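Uncharacterized protein (Bacteroides ovatus, PDB 4IRT) is of unknown function but, as a BNR-repeat protein with a beta-propeller fold, is a putative neuraminidase that may act on sialic acid-containing glycans. Local coordinates at residues V7-G12 with I37-N42; T20-N25 with A364-H369; H381-H386 with Q401-L406. All coordinates share one frame; numbering follows the deposited sequence.

Contact 1: residues V7-G12 with I37-N42. With EDO (1,2-ethanediol), chain I.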
loop_
_atom_site.group_PDB
_atom_site.type_symbol
_atom_site.label_atom_id
_atom_site.label_comp_id
_atom_site.label_asym_id
_atom_site.label_seq_id
_atom_site.Cartn_x
_atom_site.Cartn_y
_atom_site.Cartn_z
ATOM N N VAL A 7 -17.673 -5.905 10.138
ATOM C CA VAL A 7 -17.380 -7.019 10.997
ATOM C C VAL A 7 -16.409 -6.539 12.082
ATOM O O VAL A 7 -15.274 -6.118 11.789
ATOM C CB VAL A 7 -16.739 -8.155 10.208
ATOM C CG1 VAL A 7 -16.420 -9.289 11.160
ATOM C CG2 VAL A 7 -17.669 -8.595 9.085
ATOM N N GLU A 8 -16.855 -6.544 13.324
ATOM C CA GLU A 8 -15.973 -6.123 14.404
ATOM C C GLU A 8 -14.780 -7.067 14.540
ATOM O O GLU A 8 -14.929 -8.306 14.440
ATOM C CB GLU A 8 -16.719 -6.066 15.716
ATOM C CG GLU A 8 -17.688 -4.919 15.849
ATOM C CD GLU A 8 -18.270 -4.806 17.254
ATOM O OE1 GLU A 8 -18.103 -5.741 18.045
ATOM O OE2 GLU A 8 -18.892 -3.776 17.558
ATOM N N VAL A 9 -13.605 -6.472 14.768
ATOM C CA VAL A 9 -12.412 -7.215 15.098
ATOM C C VAL A 9 -12.047 -6.991 16.569
ATOM O O VAL A 9 -12.224 -7.882 17.432
ATOM C CB VAL A 9 -11.225 -6.817 14.194
ATOM C CG1 VAL A 9 -10.000 -7.627 14.577
ATOM C CG2 VAL A 9 -11.567 -6.989 12.733
ATOM N N GLY A 10 -11.586 -5.784 16.868
ATOM C CA GLY A 10 -11.212 -5.409 18.222
ATOM C C GLY A 10 -10.729 -3.967 18.268
ATOM O O GLY A 10 -10.403 -3.396 17.258
ATOM N N LYS A 11 -10.673 -3.388 19.456
ATOM C CA LYS A 11 -10.227 -2.017 19.589
ATOM C C LYS A 11 -8.719 -1.945 19.395
ATOM O O LYS A 11 -7.982 -2.852 19.812
ATOM C CB LYS A 11 -10.635 -1.461 20.938
ATOM C CG LYS A 11 -12.140 -1.298 21.033
ATOM C CD LYS A 11 -12.593 -0.656 22.325
ATOM C CE LYS A 11 -14.092 -0.341 22.253
ATOM N NZ LYS A 11 -14.636 0.348 23.474
ATOM N N GLY A 12 -8.279 -0.861 18.776
ATOM C CA GLY A 12 -6.868 -0.654 18.489
ATOM C C GLY A 12 -6.458 0.765 18.750
ATOM O O GLY A 12 -7.301 1.639 18.915
ATOM N N ILE A 37 -5.330 -10.581 10.013
ATOM C CA ILE A 37 -5.283 -9.148 10.227
ATOM C C ILE A 37 -4.179 -8.853 11.227
ATOM O O ILE A 37 -3.767 -9.736 12.002
ATOM C CB ILE A 37 -6.657 -8.629 10.743
ATOM C CG1 ILE A 37 -6.776 -7.106 10.578
ATOM C CG2 ILE A 37 -6.911 -9.074 12.179
ATOM C CD1 ILE A 37 -8.184 -6.614 10.864
ATOM N N SER A 38 -3.685 -7.623 11.219
ATOM C CA SER A 38 -2.672 -7.217 12.182
ATOM C C SER A 38 -2.880 -5.750 12.507
ATOM O O SER A 38 -3.278 -4.976 11.644
ATOM C CB SER A 38 -1.231 -7.440 11.631
ATOM O OG SER A 38 -0.988 -6.746 10.420
ATOM N N TYR A 39 -2.585 -5.403 13.750
ATOM C CA TYR A 39 -2.689 -4.035 14.228
ATOM C C TYR A 39 -1.976 -3.896 15.535
ATOM O O TYR A 39 -1.580 -4.908 16.154
ATOM C CB TYR A 39 -4.134 -3.619 14.405
ATOM C CG TYR A 39 -4.938 -4.471 15.337
ATOM C CD1 TYR A 39 -5.619 -5.588 14.867
ATOM C CD2 TYR A 39 -5.088 -4.119 16.685
ATOM C CE1 TYR A 39 -6.411 -6.359 15.714
ATOM C CE2 TYR A 39 -5.878 -4.885 17.535
ATOM C CZ TYR A 39 -6.508 -6.017 17.027
ATOM O OH TYR A 39 -7.306 -6.764 17.851
ATOM N N TYR A 40 -1.772 -2.635 15.949
ATOM C CA TYR A 40 -1.311 -2.355 17.296
ATOM C C TYR A 40 -2.492 -2.084 18.224
ATOM O O TYR A 40 -3.385 -1.292 17.887
ATOM C CB TYR A 40 -0.421 -1.137 17.304
ATOM C CG TYR A 40 0.897 -1.236 16.563
ATOM C CD1 TYR A 40 1.930 -2.013 17.054
ATOM C CD2 TYR A 40 1.135 -0.474 15.416
ATOM C CE1 TYR A 40 3.134 -2.100 16.380
ATOM C CE2 TYR A 40 2.341 -0.537 14.733
ATOM C CZ TYR A 40 3.363 -1.333 15.246
ATOM O OH TYR A 40 4.592 -1.419 14.612
ATOM N N ASP A 41 -2.469 -2.706 19.389
ATOM C CA ASP A 41 -3.444 -2.429 20.423
ATOM C C ASP A 41 -3.123 -1.124 21.157
ATOM O O ASP A 41 -2.126 -0.469 20.884
ATOM C CB ASP A 41 -3.644 -3.649 21.335
ATOM C CG ASP A 41 -2.541 -3.854 22.356
ATOM O OD1 ASP A 41 -1.670 -2.979 22.576
ATOM O OD2 ASP A 41 -2.557 -4.951 22.984
ATOM N N ASN A 42 -3.999 -0.709 22.061
ATOM C CA ASN A 42 -3.818 0.583 22.706
ATOM C C ASN A 42 -2.559 0.712 23.553
ATOM O O ASN A 42 -2.119 1.829 23.848
ATOM C CB ASN A 42 -5.025 0.936 23.584
ATOM C CG ASN A 42 -5.157 2.446 23.781
ATOM O OD1 ASN A 42 -5.085 3.214 22.819
ATOM N ND2 ASN A 42 -5.368 2.864 25.010
HETATM C C1 EDO I . 1.227 3.955 23.408
HETATM O O1 EDO I . 1.901 5.112 23.904
HETATM C C2 EDO I . 0.700 3.141 24.569
HETATM O O2 EDO I . -0.546 3.716 24.973
HETATM O O HOH W 1 -6.695 -1.874 22.205
HETATM O O HOH W 2 -8.131 -5.552 20.285
#
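Neighbouring blades of a beta-propeller meet where Val9 of strand 5-12 packs against Ile37 and Tyr39 of strand 34-40. The strands belong to different sheets and run 21° apart, their axes no closer than 7.6 Å, too far for sheet pairing here, so these segments meet through side chains, close backbone packing at Gly12, and water. Val9 and Ile37 meet end on, with Val9 CG2 3.9 Å from Ile37 CD1. The other Val9 branch, CG1, stands opposite the backbone N (chi1 -180°) and lies 4.0 Å from Tyr39 CE1; a beta-branched residue can thus cover two partners at once. A classic beta bulge sets Val9 and Gly10 opposite the single residue Ile403 of strand 401-407. Lacking a side chain, Gly10 leaves room for the phenol, its CA 4.2 Å from Tyr39 OH. Gly12 suits its place similarly: its CA comes within 3.6 Å of Tyr40 O, and a CB would be pressed against that oxygen and the Tyr39 ring. Two waters donate to Lys11 O, one also accepting from Asn42 N, the other 2.8 Å from Tyr39 OH. O2 of a 1,2-ethanediol, a likely crystallisation additive, donates to Asn42 O at 2.7 Å.

Contact 2: residues T20-N25 with A364-H369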
loop_
_atom_site.group_PDB
_atom_site.type_symbol
_atom_site.label_atom_id
_atom_site.label_comp_id
_atom_site.label_asym_id
_atom_site.label_seq_id
_atom_site.Cartn_x
_atom_site.Cartn_y
_atom_site.Cartn_z
ATOM N N THR A 20 -3.599 2.673 10.116
ATOM C CA THR A 20 -4.469 2.991 8.983
ATOM C C THR A 20 -3.751 3.874 7.918
ATOM O O THR A 20 -4.229 4.944 7.555
ATOM C CB THR A 20 -5.737 3.716 9.483
ATOM O OG1 THR A 20 -5.355 4.923 10.189
ATOM C CG2 THR A 20 -6.551 2.829 10.414
ATOM N N THR A 21 -2.577 3.462 7.451
ATOM C CA THR A 21 -1.939 4.169 6.352
ATOM C C THR A 21 -2.145 3.375 5.065
ATOM O O THR A 21 -2.428 2.164 5.079
ATOM C CB THR A 21 -0.432 4.405 6.550
ATOM O OG1 THR A 21 0.290 3.212 6.200
ATOM C CG2 THR A 21 -0.116 4.863 7.992
ATOM N N VAL A 22 -2.034 4.081 3.945
ATOM C CA VAL A 22 -2.263 3.505 2.626
ATOM C C VAL A 22 -1.177 2.476 2.293
ATOM O O VAL A 22 -1.403 1.600 1.455
ATOM C CB VAL A 22 -2.326 4.633 1.553
ATOM C CG1 VAL A 22 -0.931 5.184 1.261
ATOM C CG2 VAL A 22 -2.973 4.152 0.281
ATOM N N PHE A 23 -0.043 2.541 2.991
ATOM C CA PHE A 23 1.122 1.748 2.651
ATOM C C PHE A 23 1.324 0.524 3.569
ATOM O O PHE A 23 2.377 -0.086 3.569
ATOM C CB PHE A 23 2.390 2.600 2.543
ATOM C CG PHE A 23 2.688 3.439 3.747
ATOM C CD1 PHE A 23 3.387 2.927 4.820
ATOM C CD2 PHE A 23 2.306 4.781 3.778
ATOM C CE1 PHE A 23 3.645 3.708 5.930
ATOM C CE2 PHE A 23 2.575 5.572 4.880
ATOM C CZ PHE A 23 3.240 5.034 5.959
ATOM N N ARG A 24 0.288 0.146 4.301
ATOM C CA ARG A 24 0.274 -1.156 4.946
ATOM C C ARG A 24 0.042 -2.237 3.892
ATOM O O ARG A 24 -1.027 -2.323 3.291
ATOM C CB ARG A 24 -0.800 -1.174 6.030
ATOM C CG ARG A 24 -0.523 -0.166 7.150
ATOM C CD ARG A 24 -1.263 -0.480 8.468
ATOM N NE ARG A 24 -0.943 -1.821 8.947
ATOM C CZ ARG A 24 -1.708 -2.609 9.705
ATOM N NH1 ARG A 24 -2.852 -2.183 10.270
ATOM N NH2 ARG A 24 -1.287 -3.846 9.981
ATOM N N ASN A 25 1.060 -3.051 3.654
ATOM C CA ASN A 25 1.045 -4.046 2.584
ATOM C C ASN A 25 1.498 -5.374 3.163
ATOM O O ASN A 25 2.679 -5.751 2.993
ATOM C CB ASN A 25 1.981 -3.591 1.437
ATOM C CG ASN A 25 1.341 -2.497 0.570
ATOM O OD1 ASN A 25 0.366 -2.744 -0.127
ATOM N ND2 ASN A 25 1.856 -1.308 0.646
ATOM N N ALA A 364 -8.447 10.418 10.231
ATOM C CA ALA A 364 -7.126 10.329 9.542
ATOM C C ALA A 364 -6.885 9.018 8.801
ATOM O O ALA A 364 -5.829 8.829 8.187
ATOM C CB ALA A 364 -6.021 10.551 10.550
ATOM N N TRP A 365 -7.839 8.109 8.886
ATOM C CA TRP A 365 -7.784 6.827 8.188
ATOM C C TRP A 365 -7.445 6.987 6.694
ATOM O O TRP A 365 -7.923 7.926 6.027
ATOM C CB TRP A 365 -9.141 6.132 8.315
ATOM C CG TRP A 365 -9.358 4.867 7.517
ATOM C CD1 TRP A 365 -9.143 3.612 7.958
ATOM C CD2 TRP A 365 -9.917 4.734 6.201
ATOM N NE1 TRP A 365 -9.477 2.706 7.011
ATOM C CE2 TRP A 365 -9.962 3.362 5.915
ATOM C CE3 TRP A 365 -10.337 5.637 5.219
ATOM C CZ2 TRP A 365 -10.444 2.863 4.716
ATOM C CZ3 TRP A 365 -10.806 5.133 4.013
ATOM C CH2 TRP A 365 -10.877 3.760 3.788
ATOM N N GLU A 366 -6.569 6.095 6.228
ATOM C CA GLU A 366 -6.423 5.806 4.834
ATOM C C GLU A 366 -6.735 4.342 4.576
ATOM O O GLU A 366 -6.555 3.483 5.450
ATOM C CB GLU A 366 -5.020 6.132 4.340
ATOM C CG GLU A 366 -4.521 7.541 4.607
ATOM C CD GLU A 366 -3.146 7.766 4.008
ATOM O OE1 GLU A 366 -2.188 7.054 4.395
ATOM O OE2 GLU A 366 -3.010 8.684 3.180
ATOM N N PRO A 367 -7.170 4.017 3.353
ATOM C CA PRO A 367 -7.500 2.624 3.059
ATOM C C PRO A 367 -6.341 1.667 2.897
ATOM O O PRO A 367 -5.276 2.033 2.371
ATOM C CB PRO A 367 -8.232 2.693 1.715
ATOM C CG PRO A 367 -7.765 4.000 1.108
ATOM C CD PRO A 367 -7.476 4.928 2.233
ATOM N N SER A 368 -6.552 0.455 3.429
ATOM C CA SER A 368 -5.789 -0.727 3.035
ATOM C C SER A 368 -6.827 -1.858 2.896
ATOM O O SER A 368 -7.904 -1.828 3.537
ATOM C CB SER A 368 -4.669 -1.078 4.038
ATOM O OG SER A 368 -5.153 -1.180 5.366
ATOM N N HIS A 369 -6.552 -2.810 2.016
ATOM C CA HIS A 369 -7.534 -3.850 1.672
ATOM C C HIS A 369 -6.895 -5.214 1.487
ATOM O O HIS A 369 -5.657 -5.344 1.365
ATOM C CB HIS A 369 -8.297 -3.445 0.390
ATOM C CG HIS A 369 -7.559 -3.706 -0.903
ATOM N ND1 HIS A 369 -6.592 -2.869 -1.407
ATOM C CD2 HIS A 369 -7.726 -4.680 -1.830
ATOM C CE1 HIS A 369 -6.172 -3.329 -2.576
ATOM N NE2 HIS A 369 -6.836 -4.435 -2.853
HETATM O O HOH W 3 -4.836 1.340 6.149
#
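Two hydrogen bonds tie Glu366 to the loop 20-25, one through its backbone and one through its side chain, where two irregular loops, after strand 5-12 and before helix 371-377, meet buried near the middle of the propeller. Glu366 N donates to Thr20 O at 2.9 Å, and Val22 N, at the second position of the type I beta turn from Thr21 to Arg24, donates to Glu366 OE1 at 3.0 Å. This N-H comes from above the carboxylate plane, 48° out of it. The other oxygen, OE2, forms a salt bridge with Arg316. Glutamate suits the place because its extended chain carries one oxygen to a backbone N-H and the other to a guanidinium group. Replacing Glu366 by an alanine would probably leave Val22 N without this acceptor, Arg316 without this charged mate and a gap beside Val22. A water donates to both Thr21 O and Glu366 O and, in one of the two serine conformers, accepts from Ser368 OG, which also bonds to Ser27 OG. Val22 CA makes a nearly straight CA-H...O contact with Pro367 O, 3.4 Å away. Thr20 lies roughly perpendicular to Trp365, its CG2 3.7 Å from Trp365 CD1, while Thr20 OG1 shares a hydroxyl-hydroxyl hydrogen bond with Thr387 OG1 and Trp365 NE1 bonds to Phe383 O. Thr21 completes an ST turn: its OG1 (chi1 81°) accepts from Phe23 N at 3.3 Å and stands 3.2 Å above the plane of the Phe23 ring, over its centre.

Contact 3: residues H381-H386 with Q401-L406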
loop_
_atom_site.group_PDB
_atom_site.type_symbol
_atom_site.label_atom_id
_atom_site.label_comp_id
_atom_site.label_asym_id
_atom_site.label_seq_id
_atom_site.Cartn_x
_atom_site.Cartn_y
_atom_site.Cartn_z
ATOM N N HIS A 381 -12.633 -6.342 0.826
ATOM C CA HIS A 381 -12.666 -6.186 2.274
ATOM C C HIS A 381 -11.641 -5.142 2.626
ATOM O O HIS A 381 -10.486 -5.209 2.167
ATOM C CB HIS A 381 -12.349 -7.501 2.969
ATOM C CG HIS A 381 -13.458 -8.511 2.902
ATOM N ND1 HIS A 381 -13.467 -9.636 3.694
ATOM C CD2 HIS A 381 -14.582 -8.582 2.137
ATOM C CE1 HIS A 381 -14.544 -10.361 3.426
ATOM N NE2 HIS A 381 -15.237 -9.747 2.479
ATOM N N LEU A 382 -12.090 -4.167 3.403
ATOM C CA LEU A 382 -11.270 -3.055 3.855
ATOM C C LEU A 382 -11.014 -3.116 5.356
ATOM O O LEU A 382 -11.921 -3.417 6.162
ATOM C CB LEU A 382 -11.973 -1.734 3.520
ATOM C CG LEU A 382 -12.296 -1.427 2.064
ATOM C CD1 LEU A 382 -13.198 -0.210 1.921
ATOM C CD2 LEU A 382 -10.994 -1.186 1.323
ATOM N N PHE A 383 -9.787 -2.747 5.727
ATOM C CA PHE A 383 -9.391 -2.462 7.104
ATOM C C PHE A 383 -9.906 -1.067 7.457
ATOM O O PHE A 383 -9.448 -0.063 6.902
ATOM C CB PHE A 383 -7.854 -2.516 7.239
ATOM C CG PHE A 383 -7.331 -2.400 8.676
ATOM C CD1 PHE A 383 -7.411 -1.192 9.382
ATOM C CD2 PHE A 383 -6.758 -3.488 9.323
ATOM C CE1 PHE A 383 -6.937 -1.078 10.706
ATOM C CE2 PHE A 383 -6.274 -3.376 10.621
ATOM C CZ PHE A 383 -6.369 -2.175 11.337
ATOM N N VAL A 384 -10.839 -0.992 8.392
ATOM C CA VAL A 384 -11.502 0.275 8.725
ATOM C C VAL A 384 -11.390 0.530 10.235
ATOM O O VAL A 384 -11.779 -0.298 11.035
ATOM C CB VAL A 384 -12.969 0.239 8.288
ATOM C CG1 VAL A 384 -13.725 1.469 8.772
ATOM C CG2 VAL A 384 -13.042 0.167 6.768
ATOM N N GLN A 385 -10.891 1.708 10.592
ATOM C CA GLN A 385 -10.736 2.129 11.985
ATOM C C GLN A 385 -10.614 3.650 11.992
ATOM O O GLN A 385 -9.870 4.216 11.201
ATOM C CB GLN A 385 -9.454 1.560 12.588
ATOM C CG GLN A 385 -9.313 1.872 14.045
ATOM C CD GLN A 385 -7.950 1.635 14.606
ATOM O OE1 GLN A 385 -6.970 1.470 13.884
ATOM N NE2 GLN A 385 -7.875 1.620 15.927
ATOM N N HIS A 386 -11.366 4.287 12.877
ATOM C CA HIS A 386 -11.199 5.724 13.127
ATOM C C HIS A 386 -9.852 5.957 13.823
ATOM O O HIS A 386 -9.600 5.372 14.869
ATOM C CB HIS A 386 -12.308 6.184 14.059
ATOM C CG HIS A 386 -12.207 7.626 14.428
ATOM N ND1 HIS A 386 -12.996 8.594 13.852
ATOM C CD2 HIS A 386 -11.394 8.264 15.299
ATOM C CE1 HIS A 386 -12.687 9.773 14.377
ATOM N NE2 HIS A 386 -11.728 9.596 15.271
ATOM N N GLN A 401 -10.265 2.995 19.238
ATOM C CA GLN A 401 -11.488 2.831 18.450
ATOM C C GLN A 401 -11.546 1.437 17.799
ATOM O O GLN A 401 -10.507 0.783 17.503
ATOM C CB GLN A 401 -11.607 3.947 17.377
ATOM C CG GLN A 401 -11.527 5.373 17.940
ATOM C CD GLN A 401 -12.676 5.711 18.893
ATOM O OE1 GLN A 401 -12.484 5.983 20.122
ATOM N NE2 GLN A 401 -13.868 5.631 18.377
HETATM N N MSE A 402 -12.763 0.971 17.566
HETATM C CA MSE A 402 -12.966 -0.380 17.017
HETATM C C MSE A 402 -12.383 -0.494 15.645
HETATM O O MSE A 402 -12.566 0.387 14.822
HETATM C CB MSE A 402 -14.468 -0.627 16.968
HETATM C CG MSE A 402 -14.866 -1.962 16.381
HETATM SE SE MSE A 402 -14.229 -3.457 17.426
HETATM C CE MSE A 402 -15.382 -3.164 18.983
ATOM N N ILE A 403 -11.670 -1.595 15.406
ATOM C CA ILE A 403 -11.226 -1.990 14.061
ATOM C C ILE A 403 -12.289 -2.923 13.488
ATOM O O ILE A 403 -12.821 -3.821 14.187
ATOM C CB ILE A 403 -9.874 -2.696 14.092
ATOM C CG1 ILE A 403 -8.778 -1.705 14.529
ATOM C CG2 ILE A 403 -9.525 -3.273 12.740
ATOM C CD1 ILE A 403 -7.532 -2.409 15.044
ATOM N N TYR A 404 -12.646 -2.660 12.242
ATOM C CA TYR A 404 -13.582 -3.518 11.497
ATOM C C TYR A 404 -12.969 -4.040 10.228
ATOM O O TYR A 404 -12.075 -3.395 9.639
ATOM C CB TYR A 404 -14.784 -2.712 11.045
ATOM C CG TYR A 404 -15.513 -1.958 12.127
ATOM C CD1 TYR A 404 -15.140 -0.670 12.473
ATOM C CD2 TYR A 404 -16.604 -2.521 12.773
ATOM C CE1 TYR A 404 -15.825 0.027 13.468
ATOM C CE2 TYR A 404 -17.308 -1.838 13.753
ATOM C CZ TYR A 404 -16.914 -0.557 14.087
ATOM O OH TYR A 404 -17.595 0.110 15.068
ATOM N N VAL A 405 -13.487 -5.165 9.743
ATOM C CA VAL A 405 -13.352 -5.447 8.329
ATOM C C VAL A 405 -14.666 -5.033 7.670
ATOM O O VAL A 405 -15.753 -5.528 8.035
ATOM C CB VAL A 405 -13.015 -6.926 8.066
ATOM C CG1 VAL A 405 -13.040 -7.211 6.573
ATOM C CG2 VAL A 405 -11.672 -7.272 8.674
ATOM N N LEU A 406 -14.569 -4.113 6.726
ATOM C CA LEU A 406 -15.717 -3.686 5.980
ATOM C C LEU A 406 -15.817 -4.548 4.730
ATOM O O LEU A 406 -14.931 -4.515 3.830
ATOM C CB LEU A 406 -15.611 -2.195 5.659
ATOM C CG LEU A 406 -16.892 -1.490 5.184
ATOM C CD1 LEU A 406 -16.685 0.017 5.163
ATOM C CD2 LEU A 406 -17.290 -1.950 3.796
HETATM O O HOH W 4 -13.377 2.951 14.381
#
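Phe383 turns one face of its ring to Ile403, whose CG2 sits 4.0 Å from the ring centroid and 24° off the normal, a CH-pi contact displaced toward the rim at CZ. The Phe383 ring is carried there by a chi1 of -173°, with CG opposite the backbone N. Ile403 serves a second partner with its other branch: CG1 lies 3.4 Å from Gln385 CD, where it runs across the extended glutamine chain. Beyond it, Gln385 NE2 donates to Gln401 O at 3.2 Å, the oxygen lying 23° out of the amide plane, so a polar side chain helps hold the end of the pairing. The backbones are antiparallel. Leu382 with Leu406 and Val384 with Tyr404 are hydrogen-bonded pairs, each with two bonds; the 2.8 Å bond from Tyr404 N to Val384 O is almost linear. Phe383 with Val405 is the non-hydrogen-bonded pair between them. Past the regular pairing a water takes over, accepting from His386 N and donating to Met402 O. Val405 CG1 rests 3.7 Å from CB of His381, whose ND1 bonds to Gln35 NE2. On the opposite face of the sheet, Val384 CG2 packs 3.7 Å from Leu406 CB; the aliphatic side chains of these two buried residues suit such apolar packing. Strand 401-407 is the middle one of its blade, between 381-385 and 5-12. Phe383, Ile403 and Val405 lean on strand 34-40 of the next blade, and Arg24 makes a cation-pi contact with Phe383. On the other face Leu382 packs on His369, just before helix 371-377, and Leu406 on Leu6.

Overall arrangement
Strand 5-12 opens the chain and pairs with strand 401-407 from its far end, a closure in the manner of the propeller "velcro" that unites the two termini in one blade. Contact 1 closes a loop of 24 intervening residues and sets that blade against the next, which contains strand 34-40. Contact 2 begins within that loop and crosses it, spanning 338 residues to join the early loop 20-25 to the late segment 364-369. Contact 3 follows both in series and closes the 14-residue connection between the two C-terminal strands of that same first-named blade. Arg24 bonds to Ser38 O, linking contacts 1 and 2, while backbone bonding of Ser368 to Phe383 joins contacts 2 and 3.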